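8-demethyl-8-aminoriboflavin-5'-phosphate synthase (Streptomyces davawensis JCM 4913, PDB 5MJI) replaces the C-8 methyl group of FMN with an amino group taken from glutamate, a step in the biosynthesis of the antibiotic roseoflavin. Local coordinates at residues L129-N134 with A161-G166; L6-T11 with V42-H47. All blocks are in the same frame, centred on the assembly; numbering follows the deposited sequence.

Contact 1 (L129-N134 with A161-G166). With 7O6 ([(2~{S},3~{R},4~{R})-5-[8-methanoyl-7-methyl-2,4-bis(oxidanylidene)-1~{H}-benzo[g]pteridin-10-ium-10-yl]-2,3,4-tris(oxidanyl)pentyl] dihydrogen phosphate), chain B.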
ATOM      1  N   LEU A 129      -6.536 -14.112  -7.746  1.00 37.58           N
ATOM      2  CA  LEU A 129      -5.944 -13.050  -8.545  1.00 38.78           C
ATOM      3  C   LEU A 129      -4.882 -13.607  -9.468  1.00 36.46           C
ATOM      4  O   LEU A 129      -4.072 -14.441  -9.064  1.00 39.62           O
ATOM      5  CB  LEU A 129      -5.270 -11.992  -7.693  1.00 38.66           C
ATOM      6  CG  LEU A 129      -6.033 -10.879  -7.037  1.00 50.30           C
ATOM      7  CD1 LEU A 129      -4.997  -9.987  -6.396  1.00 44.19           C
ATOM      8  CD2 LEU A 129      -6.861 -10.129  -8.051  1.00 48.45           C
ATOM      9  N   LEU A 130      -4.853 -13.092 -10.685  1.00 37.18           N
ATOM     10  CA  LEU A 130      -3.734 -13.274 -11.597  1.00 37.46           C
ATOM     11  C   LEU A 130      -3.197 -11.886 -11.890  1.00 39.01           C
ATOM     12  O   LEU A 130      -3.974 -10.980 -12.200  1.00 42.06           O
ATOM     13  CB  LEU A 130      -4.166 -13.973 -12.890  1.00 35.70           C
ATOM     14  CG  LEU A 130      -4.638 -15.426 -12.744  1.00 36.28           C
ATOM     15  CD1 LEU A 130      -5.213 -15.937 -14.074  1.00 34.23           C
ATOM     16  CD2 LEU A 130      -3.486 -16.315 -12.286  1.00 35.35           C
ATOM     17  N   MET A 131      -1.895 -11.697 -11.750  1.00 37.23           N
ATOM     18  CA  MET A 131      -1.318 -10.375 -11.955  1.00 36.23           C
ATOM     19  C   MET A 131      -0.079 -10.485 -12.828  1.00 37.48           C
ATOM     20  O   MET A 131       0.666 -11.467 -12.755  1.00 35.55           O
ATOM     21  CB  MET A 131      -0.950  -9.695 -10.632  1.00 32.55           C
ATOM     22  CG  MET A 131      -2.133  -9.240  -9.783  1.00 38.25           C
ATOM     23  SD  MET A 131      -1.549  -8.814  -8.134  1.00 31.42           S
ATOM     24  CE  MET A 131      -1.102 -10.457  -7.559  1.00 35.21           C
ATOM     25  N   CYS A 132       0.138  -9.470 -13.652  1.00 37.16           N
ATOM     26  CA  CYS A 132       1.303  -9.439 -14.517  1.00 34.91           C
ATOM     27  C   CYS A 132       1.899  -8.041 -14.477  1.00 35.39           C
ATOM     28  O   CYS A 132       1.184  -7.068 -14.721  1.00 38.14           O
ATOM     29  CB  CYS A 132       0.898  -9.804 -15.948  1.00 37.28           C
ATOM     30  SG  CYS A 132       2.261 -10.272 -16.903  1.00 47.41           S
ATOM     31  N   GLY A 133       3.193  -7.938 -14.168  1.00 37.14           N
ATOM     32  CA  GLY A 133       3.884  -6.661 -14.201  1.00 35.33           C
ATOM     33  C   GLY A 133       5.259  -6.846 -14.818  1.00 38.62           C
ATOM     34  O   GLY A 133       5.754  -7.965 -14.941  1.00 39.84           O
ATOM     35  N   ASN A 134       5.872  -5.738 -15.224  1.00 36.03           N
ATOM     36  CA  ASN A 134       7.223  -5.855 -15.761  1.00 34.77           C
ATOM     37  C   ASN A 134       8.265  -6.054 -14.663  1.00 36.27           C
ATOM     38  O   ASN A 134       9.321  -6.629 -14.935  1.00 37.33           O
ATOM     39  CB  ASN A 134       7.579  -4.623 -16.607  1.00 36.90           C
ATOM     40  CG  ASN A 134       6.818  -4.587 -17.944  1.00 39.16           C
ATOM     41  OD1 ASN A 134       5.972  -5.444 -18.206  1.00 37.42           O
ATOM     42  ND2 ASN A 134       7.111  -3.590 -18.777  1.00 35.87           N
ATOM     43  N   ALA A 161      -3.082 -15.541  -4.849  1.00 36.41           N
ATOM     44  CA  ALA A 161      -2.606 -14.539  -5.794  1.00 40.04           C
ATOM     45  C   ALA A 161      -1.408 -15.114  -6.539  1.00 41.40           C
ATOM     46  O   ALA A 161      -0.367 -15.389  -5.936  1.00 41.60           O
ATOM     47  CB  ALA A 161      -2.255 -13.232  -5.081  1.00 40.78           C
ATOM     48  N   ALA A 162      -1.568 -15.333  -7.838  1.00 36.18           N
ATOM     49  CA  ALA A 162      -0.495 -15.838  -8.680  1.00 37.58           C
ATOM     50  C   ALA A 162      -0.101 -14.744  -9.661  1.00 38.30           C
ATOM     51  O   ALA A 162      -0.947 -13.966 -10.098  1.00 36.49           O
ATOM     52  CB  ALA A 162      -0.930 -17.094  -9.435  1.00 34.85           C
ATOM     53  N   TYR A 163       1.181 -14.675 -10.010  1.00 34.30           N
ATOM     54  CA  TYR A 163       1.638 -13.491 -10.726  1.00 36.52           C
ATOM     55  C   TYR A 163       2.964 -13.774 -11.418  1.00 34.72           C
ATOM     56  O   TYR A 163       3.678 -14.716 -11.073  1.00 37.02           O
ATOM     57  CB  TYR A 163       1.781 -12.293  -9.769  1.00 34.49           C
ATOM     58  CG  TYR A 163       2.771 -12.589  -8.662  1.00 34.69           C
ATOM     59  CD1 TYR A 163       4.123 -12.312  -8.830  1.00 36.51           C
ATOM     60  CD2 TYR A 163       2.364 -13.212  -7.481  1.00 36.31           C
ATOM     61  CE1 TYR A 163       5.040 -12.605  -7.852  1.00 36.89           C
ATOM     62  CE2 TYR A 163       3.291 -13.527  -6.484  1.00 40.00           C
ATOM     63  CZ  TYR A 163       4.625 -13.221  -6.691  1.00 38.74           C
ATOM     64  OH  TYR A 163       5.559 -13.505  -5.747  1.00 43.69           O
ATOM     65  N   TRP A 164       3.292 -12.916 -12.383  1.00 32.65           N
ATOM     66  CA  TRP A 164       4.596 -12.896 -13.024  1.00 36.58           C
ATOM     67  C   TRP A 164       5.162 -11.490 -12.926  1.00 36.01           C
ATOM     68  O   TRP A 164       4.437 -10.515 -13.120  1.00 35.10           O
ATOM     69  CB  TRP A 164       4.514 -13.319 -14.507  1.00 32.12           C
ATOM     70  CG  TRP A 164       5.869 -13.412 -15.167  1.00 35.07           C
ATOM     71  CD1 TRP A 164       6.661 -14.531 -15.271  1.00 33.32           C
ATOM     72  CD2 TRP A 164       6.588 -12.348 -15.802  1.00 37.32           C
ATOM     73  NE1 TRP A 164       7.837 -14.217 -15.928  1.00 35.43           N
ATOM     74  CE2 TRP A 164       7.810 -12.887 -16.272  1.00 38.78           C
ATOM     75  CE3 TRP A 164       6.319 -10.988 -16.020  1.00 36.12           C
ATOM     76  CZ2 TRP A 164       8.753 -12.115 -16.955  1.00 36.81           C
ATOM     77  CZ3 TRP A 164       7.261 -10.218 -16.695  1.00 34.77           C
ATOM     78  CH2 TRP A 164       8.464 -10.786 -17.160  1.00 34.12           C
ATOM     79  N   LEU A 165       6.458 -11.396 -12.635  1.00 34.50           N
ATOM     80  CA  LEU A 165       7.207 -10.144 -12.667  1.00 34.61           C
ATOM     81  C   LEU A 165       8.604 -10.443 -13.178  1.00 35.32           C
ATOM     82  O   LEU A 165       9.156 -11.499 -12.880  1.00 36.02           O
ATOM     83  CB  LEU A 165       7.354  -9.494 -11.277  1.00 34.80           C
ATOM     84  CG  LEU A 165       6.089  -9.270 -10.452  1.00 34.47           C
ATOM     85  CD1 LEU A 165       6.515  -9.027  -9.016  1.00 37.45           C
ATOM     86  CD2 LEU A 165       5.306  -8.096 -11.002  1.00 32.88           C
ATOM     87  N   GLY A 166       9.182  -9.499 -13.922  1.00 36.91           N
ATOM     88  CA  GLY A 166      10.599  -9.528 -14.219  1.00 39.85           C
ATOM     89  C   GLY A 166      11.406  -8.878 -13.104  1.00 38.26           C
ATOM     90  O   GLY A 166      10.862  -8.531 -12.060  1.00 35.51           O
TER
HETATM   91  C6  7O6 B 301       3.073  -0.380 -16.416  1.00 34.04           C
HETATM   92  C5  7O6 B 301       4.015  -2.595 -17.068  1.00 32.62           C
HETATM   93  C4  7O6 B 301       3.063  -3.824 -17.087  1.00 41.66           C
HETATM   94  C3  7O6 B 301       2.171  -3.914 -18.315  1.00 45.28           C
HETATM   95  C2  7O6 B 301       1.996  -5.373 -18.708  1.00 47.43           C
HETATM   96  C1  7O6 B 301       0.818  -5.355 -19.662  1.00 37.29           C
HETATM   97  O1  7O6 B 301      -0.619  -6.888 -22.013  1.00 38.79           O
HETATM   98  P1  7O6 B 301      -1.145  -6.588 -20.685  1.00 37.72           P
HETATM   99  O2  7O6 B 301      -2.078  -7.667 -20.364  1.00 36.75           O
HETATM  100  O3  7O6 B 301      -1.895  -5.342 -20.777  1.00 35.30           O
HETATM  101  O4  7O6 B 301       0.067  -6.518 -19.569  1.00 41.43           O
HETATM  102  O5  7O6 B 301       1.700  -6.191 -17.612  1.00 43.96           O
HETATM  103  O6  7O6 B 301       2.587  -3.189 -19.451  1.00 51.58           O
HETATM  104  O7  7O6 B 301       2.156  -3.962 -16.014  1.00 37.10           O
HETATM  105  N1  7O6 B 301       3.722  -1.584 -16.055  1.00 36.05           N
HETATM  106  C7  7O6 B 301       2.672  -0.143 -17.724  1.00 39.61           C
HETATM  107  C8  7O6 B 301       2.026   1.048 -18.021  1.00 41.02           C
HETATM  108  C9  7O6 B 301       1.588   1.307 -19.467  1.00 46.07           C
HETATM  109  C10 7O6 B 301       1.751   2.017 -17.069  1.00 38.18           C
HETATM  110  C11 7O6 B 301       1.017   3.313 -17.458  1.00 35.97           C
HETATM  111  C12 7O6 B 301       2.146   1.779 -15.762  1.00 38.94           C
HETATM  112  C13 7O6 B 301       2.804   0.584 -15.429  1.00 37.16           C
HETATM  113  N2  7O6 B 301       3.163   0.414 -14.130  1.00 35.91           N
HETATM  114  C14 7O6 B 301       4.113  -1.751 -14.723  1.00 33.62           C
HETATM  115  N3  7O6 B 301       4.751  -2.893 -14.415  1.00 36.71           N
HETATM  116  C15 7O6 B 301       3.800  -0.738 -13.803  1.00 37.95           C
HETATM  117  C16 7O6 B 301       4.199  -0.954 -12.373  1.00 33.23           C
HETATM  118  O8  7O6 B 301       3.920  -0.009 -11.398  1.00 38.84           O
HETATM  119  N4  7O6 B 301       4.858  -2.141 -12.023  1.00 36.56           N
HETATM  120  C17 7O6 B 301       5.155  -3.117 -13.022  1.00 31.90           C
HETATM  121  O9  7O6 B 301       5.826  -4.281 -12.691  1.00 37.09           O
HETATM  122  O10 7O6 B 301       1.329   0.369 -20.141  1.00 51.49           O

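Contact 2 (L6-T11 with V42-H47). With 7O6 ([(2~{S},3~{R},4~{R})-5-[8-methanoyl-7-methyl-2,4-bis(oxidanylidene)-1~{H}-benzo[g]pteridin-10-ium-10-yl]-2,3,4-tris(oxidanyl)pentyl] dihydrogen phosphate), chain B.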
ATOM      1  N   LEU A   6     -15.342 -17.072 -13.113  1.00 40.81           N
ATOM      2  CA  LEU A   6     -15.309 -15.958 -14.045  1.00 38.73           C
ATOM      3  C   LEU A   6     -13.959 -15.264 -13.910  1.00 38.74           C
ATOM      4  O   LEU A   6     -13.617 -14.773 -12.828  1.00 40.11           O
ATOM      5  CB  LEU A   6     -16.456 -14.989 -13.766  1.00 35.38           C
ATOM      6  CG  LEU A   6     -16.467 -13.714 -14.612  1.00 35.84           C
ATOM      7  CD1 LEU A   6     -16.771 -14.027 -16.079  1.00 36.06           C
ATOM      8  CD2 LEU A   6     -17.465 -12.732 -14.031  1.00 37.49           C
ATOM      9  N   ILE A   7     -13.197 -15.225 -15.001  1.00 38.80           N
ATOM     10  CA  ILE A   7     -11.877 -14.590 -15.030  1.00 35.56           C
ATOM     11  C   ILE A   7     -11.967 -13.308 -15.843  1.00 39.38           C
ATOM     12  O   ILE A   7     -12.318 -13.340 -17.029  1.00 40.77           O
ATOM     13  CB  ILE A   7     -10.812 -15.518 -15.621  1.00 37.04           C
ATOM     14  CG1 ILE A   7     -10.854 -16.869 -14.912  1.00 37.54           C
ATOM     15  CG2 ILE A   7      -9.414 -14.851 -15.524  1.00 38.45           C
ATOM     16  CD1 ILE A   7      -9.941 -17.902 -15.545  1.00 44.81           C
ATOM     17  N   LEU A   8     -11.633 -12.181 -15.211  1.00 36.39           N
ATOM     18  CA  LEU A   8     -11.724 -10.866 -15.835  1.00 35.84           C
ATOM     19  C   LEU A   8     -10.317 -10.390 -16.174  1.00 37.99           C
ATOM     20  O   LEU A   8      -9.537 -10.062 -15.273  1.00 36.74           O
ATOM     21  CB  LEU A   8     -12.413  -9.867 -14.910  1.00 36.27           C
ATOM     22  CG  LEU A   8     -13.831 -10.209 -14.453  1.00 38.53           C
ATOM     23  CD1 LEU A   8     -14.401  -9.053 -13.649  1.00 34.32           C
ATOM     24  CD2 LEU A   8     -14.704 -10.525 -15.664  1.00 40.86           C
ATOM     25  N   ASN A   9      -9.992 -10.367 -17.464  1.00 35.63           N
ATOM     26  CA  ASN A   9      -8.753  -9.764 -17.942  1.00 34.49           C
ATOM     27  C   ASN A   9      -8.976  -8.256 -18.055  1.00 38.99           C
ATOM     28  O   ASN A   9      -9.771  -7.801 -18.882  1.00 37.59           O
ATOM     29  CB  ASN A   9      -8.351 -10.372 -19.285  1.00 37.86           C
ATOM     30  CG  ASN A   9      -7.012  -9.849 -19.783  1.00 41.10           C
ATOM     31  OD1 ASN A   9      -6.530  -8.823 -19.308  1.00 35.01           O
ATOM     32  ND2 ASN A   9      -6.396 -10.564 -20.736  1.00 37.36           N
ATOM     33  N   THR A  10      -8.281  -7.473 -17.226  1.00 35.66           N
ATOM     34  CA  THR A  10      -8.489  -6.029 -17.171  1.00 35.22           C
ATOM     35  C   THR A  10      -7.372  -5.251 -17.872  1.00 34.09           C
ATOM     36  O   THR A  10      -7.100  -4.093 -17.535  1.00 32.87           O
ATOM     37  CB  THR A  10      -8.666  -5.587 -15.720  1.00 39.22           C
ATOM     38  OG1 THR A  10      -7.484  -5.893 -14.966  1.00 34.15           O
ATOM     39  CG2 THR A  10      -9.886  -6.318 -15.083  1.00 31.88           C
ATOM     40  N   THR A  11      -6.748  -5.864 -18.879  1.00 34.00           N
ATOM     41  CA  THR A  11      -5.825  -5.159 -19.757  1.00 36.83           C
ATOM     42  C   THR A  11      -6.496  -3.931 -20.380  1.00 35.66           C
ATOM     43  O   THR A  11      -7.712  -3.891 -20.581  1.00 36.40           O
ATOM     44  CB  THR A  11      -5.332  -6.101 -20.862  1.00 35.26           C
ATOM     45  OG1 THR A  11      -4.375  -5.425 -21.684  1.00 37.80           O
ATOM     46  CG2 THR A  11      -6.501  -6.556 -21.753  1.00 34.12           C
ATOM     47  N   VAL A  42     -13.659 -12.901 -19.649  1.00 37.41           N
ATOM     48  CA  VAL A  42     -14.126 -11.639 -20.211  1.00 37.69           C
ATOM     49  C   VAL A  42     -12.961 -10.654 -20.188  1.00 43.84           C
ATOM     50  O   VAL A  42     -12.329 -10.449 -19.139  1.00 37.05           O
ATOM     51  CB  VAL A  42     -15.338 -11.089 -19.426  1.00 37.83           C
ATOM     52  CG1 VAL A  42     -15.750  -9.693 -19.923  1.00 34.70           C
ATOM     53  CG2 VAL A  42     -16.522 -12.084 -19.508  1.00 40.25           C
ATOM     54  N   ARG A  43     -12.664 -10.059 -21.340  1.00 39.36           N
ATOM     55  CA  ARG A  43     -11.742  -8.923 -21.394  1.00 40.61           C
ATOM     56  C   ARG A  43     -12.590  -7.659 -21.293  1.00 40.30           C
ATOM     57  O   ARG A  43     -13.238  -7.246 -22.267  1.00 40.75           O
ATOM     58  CB  ARG A  43     -10.902  -8.946 -22.664  1.00 41.86           C
ATOM     59  CG  ARG A  43      -9.795  -7.891 -22.633  1.00 38.96           C
ATOM     60  CD  ARG A  43      -9.005  -7.807 -23.944  1.00 40.07           C
ATOM     61  NE  ARG A  43      -8.221  -9.014 -24.190  1.00 42.13           N
ATOM     62  CZ  ARG A  43      -7.165  -9.040 -24.996  1.00 39.54           C
ATOM     63  NH1 ARG A  43      -6.791  -7.933 -25.612  1.00 35.82           N
ATOM     64  NH2 ARG A  43      -6.501 -10.167 -25.198  1.00 38.22           N
ATOM     65  N   VAL A  44     -12.599  -7.050 -20.104  1.00 35.60           N
ATOM     66  CA  VAL A  44     -13.636  -6.069 -19.787  1.00 35.03           C
ATOM     67  C   VAL A  44     -13.517  -4.849 -20.681  1.00 39.56           C
ATOM     68  O   VAL A  44     -14.530  -4.216 -21.014  1.00 38.95           O
ATOM     69  CB  VAL A  44     -13.614  -5.681 -18.282  1.00 40.13           C
ATOM     70  CG1 VAL A  44     -13.796  -6.921 -17.405  1.00 38.73           C
ATOM     71  CG2 VAL A  44     -12.340  -4.957 -17.903  1.00 34.43           C
ATOM     72  N   ILE A  45     -12.296  -4.513 -21.113  1.00 37.53           N
ATOM     73  CA  ILE A  45     -12.116  -3.326 -21.938  1.00 38.80           C
ATOM     74  C   ILE A  45     -12.764  -3.493 -23.311  1.00 40.65           C
ATOM     75  O   ILE A  45     -12.993  -2.493 -24.000  1.00 39.73           O
ATOM     76  CB  ILE A  45     -10.620  -2.979 -22.087  1.00 35.32           C
ATOM     77  CG1 ILE A  45     -10.431  -1.510 -22.478  1.00 38.75           C
ATOM     78  CG2 ILE A  45      -9.938  -3.868 -23.130  1.00 34.67           C
ATOM     79  CD1 ILE A  45     -10.816  -0.535 -21.407  1.00 39.25           C
ATOM     80  N   ASP A  46     -13.054  -4.730 -23.740  1.00 41.45           N
ATOM     81  CA  ASP A  46     -13.808  -4.933 -24.977  1.00 42.94           C
ATOM     82  C   ASP A  46     -15.256  -4.500 -24.857  1.00 44.12           C
ATOM     83  O   ASP A  46     -15.957  -4.479 -25.870  1.00 46.68           O
ATOM     84  CB  ASP A  46     -13.806  -6.401 -25.405  1.00 38.09           C
ATOM     85  CG  ASP A  46     -12.453  -6.873 -25.871  1.00 41.94           C
ATOM     86  OD1 ASP A  46     -11.623  -6.032 -26.254  1.00 43.57           O
ATOM     87  OD2 ASP A  46     -12.213  -8.094 -25.828  1.00 45.64           O
ATOM     88  N   HIS A  47     -15.724  -4.179 -23.652  1.00 44.30           N
ATOM     89  CA  HIS A  47     -17.128  -3.915 -23.397  1.00 36.53           C
ATOM     90  C   HIS A  47     -17.313  -2.478 -22.941  1.00 39.93           C
ATOM     91  O   HIS A  47     -16.392  -1.852 -22.405  1.00 45.86           O
ATOM     92  CB  HIS A  47     -17.672  -4.919 -22.374  1.00 40.52           C
ATOM     93  CG  HIS A  47     -17.526  -6.335 -22.832  1.00 44.33           C
ATOM     94  ND1 HIS A  47     -18.490  -6.978 -23.579  1.00 50.59           N
ATOM     95  CD2 HIS A  47     -16.491  -7.201 -22.731  1.00 45.13           C
ATOM     96  CE1 HIS A  47     -18.073  -8.196 -23.884  1.00 45.60           C
ATOM     97  NE2 HIS A  47     -16.863  -8.356 -23.381  1.00 45.25           N
TER
HETATM   98  C6  7O6 B 301       3.073  -0.380 -16.416  1.00 34.04           C
HETATM   99  C5  7O6 B 301       4.015  -2.595 -17.068  1.00 32.62           C
HETATM  100  C4  7O6 B 301       3.063  -3.824 -17.087  1.00 41.66           C
HETATM  101  C3  7O6 B 301       2.171  -3.914 -18.315  1.00 45.28           C
HETATM  102  C2  7O6 B 301       1.996  -5.373 -18.708  1.00 47.43           C
HETATM  103  C1  7O6 B 301       0.818  -5.355 -19.662  1.00 37.29           C
HETATM  104  O1  7O6 B 301      -0.619  -6.888 -22.013  1.00 38.79           O
HETATM  105  P1  7O6 B 301      -1.145  -6.588 -20.685  1.00 37.72           P
HETATM  106  O2  7O6 B 301      -2.078  -7.667 -20.364  1.00 36.75           O
HETATM  107  O3  7O6 B 301      -1.895  -5.342 -20.777  1.00 35.30           O
HETATM  108  O4  7O6 B 301       0.067  -6.518 -19.569  1.00 41.43           O
HETATM  109  O5  7O6 B 301       1.700  -6.191 -17.612  1.00 43.96           O
HETATM  110  O6  7O6 B 301       2.587  -3.189 -19.451  1.00 51.58           O
HETATM  111  O7  7O6 B 301       2.156  -3.962 -16.014  1.00 37.10           O
HETATM  112  N1  7O6 B 301       3.722  -1.584 -16.055  1.00 36.05           N
HETATM  113  C7  7O6 B 301       2.672  -0.143 -17.724  1.00 39.61           C
HETATM  114  C8  7O6 B 301       2.026   1.048 -18.021  1.00 41.02           C
HETATM  115  C9  7O6 B 301       1.588   1.307 -19.467  1.00 46.07           C
HETATM  116  C10 7O6 B 301       1.751   2.017 -17.069  1.00 38.18           C
HETATM  117  C11 7O6 B 301       1.017   3.313 -17.458  1.00 35.97           C
HETATM  118  C12 7O6 B 301       2.146   1.779 -15.762  1.00 38.94           C
HETATM  119  C13 7O6 B 301       2.804   0.584 -15.429  1.00 37.16           C
HETATM  120  N2  7O6 B 301       3.163   0.414 -14.130  1.00 35.91           N
HETATM  121  C14 7O6 B 301       4.113  -1.751 -14.723  1.00 33.62           C
HETATM  122  N3  7O6 B 301       4.751  -2.893 -14.415  1.00 36.71           N
HETATM  123  C15 7O6 B 301       3.800  -0.738 -13.803  1.00 37.95           C
HETATM  124  C16 7O6 B 301       4.199  -0.954 -12.373  1.00 33.23           C
HETATM  125  O8  7O6 B 301       3.920  -0.009 -11.398  1.00 38.84           O
HETATM  126  N4  7O6 B 301       4.858  -2.141 -12.023  1.00 36.56           N
HETATM  127  C17 7O6 B 301       5.155  -3.117 -13.022  1.00 31.90           C
HETATM  128  O9  7O6 B 301       5.826  -4.281 -12.691  1.00 37.09           O
HETATM  129  O10 7O6 B 301       1.329   0.369 -20.141  1.00 51.49           O
HETATM  130  O   HOH W   1      -9.725  -5.535 -20.221  1.00 37.77           O

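Contact 1 (L129-N134 with A161-G166)
The indole of W164 meets G133 edge-on: the carbonyl O of G133 lies near the ring plane, 3.2 Å from CZ3 of W164. Over one face, towards the rim, sits the backbone N of G166, while SG of C132 approaches the six-membered ring obliquely as a sulfur-aromatic contact. CG of W164 is anti to its own backbone nitrogen (chi1 -175°), which brings the indole back against the neighbouring strand end; H182 and Y174 both meet it edge-to-face. The phenol of Y163 instead leads away from the strand pair. H139 packs against it edge-to-face, and its OH bonds to E135 of the second subunit. Of the Y163 side chain it is CB that touches M131, 3.3 Å from the carbonyl O of M131 and also against its CB. The thioether of M131 bends at chi3 (-69°), carrying CE to 3.9 Å from CB of A161.

Between these two layers of side chains the strands run parallel. M131 uses both backbone groups, its N giving to O of A162 (3.0 Å) and its O accepting from N of W164 (3.0 Å). A162 N to L129 O and the straight G133 N to W164 O bond continue the pairing; beyond it, G166 N gives a weak bond to N134 O. The chain leaving the strand edges the FMN site: N134 N comes within 2.9 Å of O9 of the bound 8-formyl flavin 7O6, and the N134 amide, tied through ND2 to T170, packs against the ribityl chain.

Strand 84-90 pairs with the other side of 129-132. L130 and C132 face helix 20-34, with A162 and W164 on the same face reaching helix 183-205, whereas L129, M131, A161 and Y163 face helix 138-152.

Contact 2 (L6-T11 with V42-H47)
L6 leads into the contact with its CD1 methyl, 3.9 Å from CG2 of V42, the two side chains crossing at a slant. I7 contributes only backbone here: its O accepts from N of V42 at 3.0 Å. L8 lies alongside V42, both side chains pointing the same way, and its CD2 touches CB of V42; V44 comes across L8 at about a right angle. N9 then carries the parallel pairing further, its N giving to O of V42 (2.9 Å) and its O accepting from N of V44.

The side chain of N9 also shapes the turn that follows. With CG anti to the backbone N (chi1 -176°), OD1 reaches forward to take the N-H of T11 at 3.0 Å, an Asx turn, while ND2 is held by Q22. T10 lays its methyl beside CG2 of V44. T11 splits its branches between two jobs: OG1 gives a 2.6 Å hydrogen bond to phosphate oxygen O3 of 7O6, and CG2 rests over one face of the R43 guanidinium and against CD of R43 (3.6 Å). R43 is anchored in turn by NH1, bonded to the carbonyls of R13 and S17. Where the strands part, a water gives hydrogen bonds to the carbonyls of N9 and T11 and accepts one from I45 N.

The arrangement is that of a flavodoxin-like fold: the first beta-alpha-beta crossover sets strand 4-9 beside strand 38-43, and the loop leaving the first strand turns to grip the FMN phosphate.

How the contacts relate
From the N terminus the chain lays down strand 4-9, passes through helix 20-34 and returns in strand 38-43, where contact 2 closes its loop. After strand 84-90 has filled the middle of the sheet, strand 126-132, helix 138-152 and strand 161-164 form a second crossover, closed by contact 1. The two loops follow one another in series, without nesting or crossing. They pair the outer strands at opposite edges of one parallel five-stranded sheet with their inner neighbours, strand 84-90 lying between the pairs, with centres about 16 Å apart. Both reach the same flavin: contact 2 at its phosphate, contact 1 at the ribityl chain and the pyrimidine end.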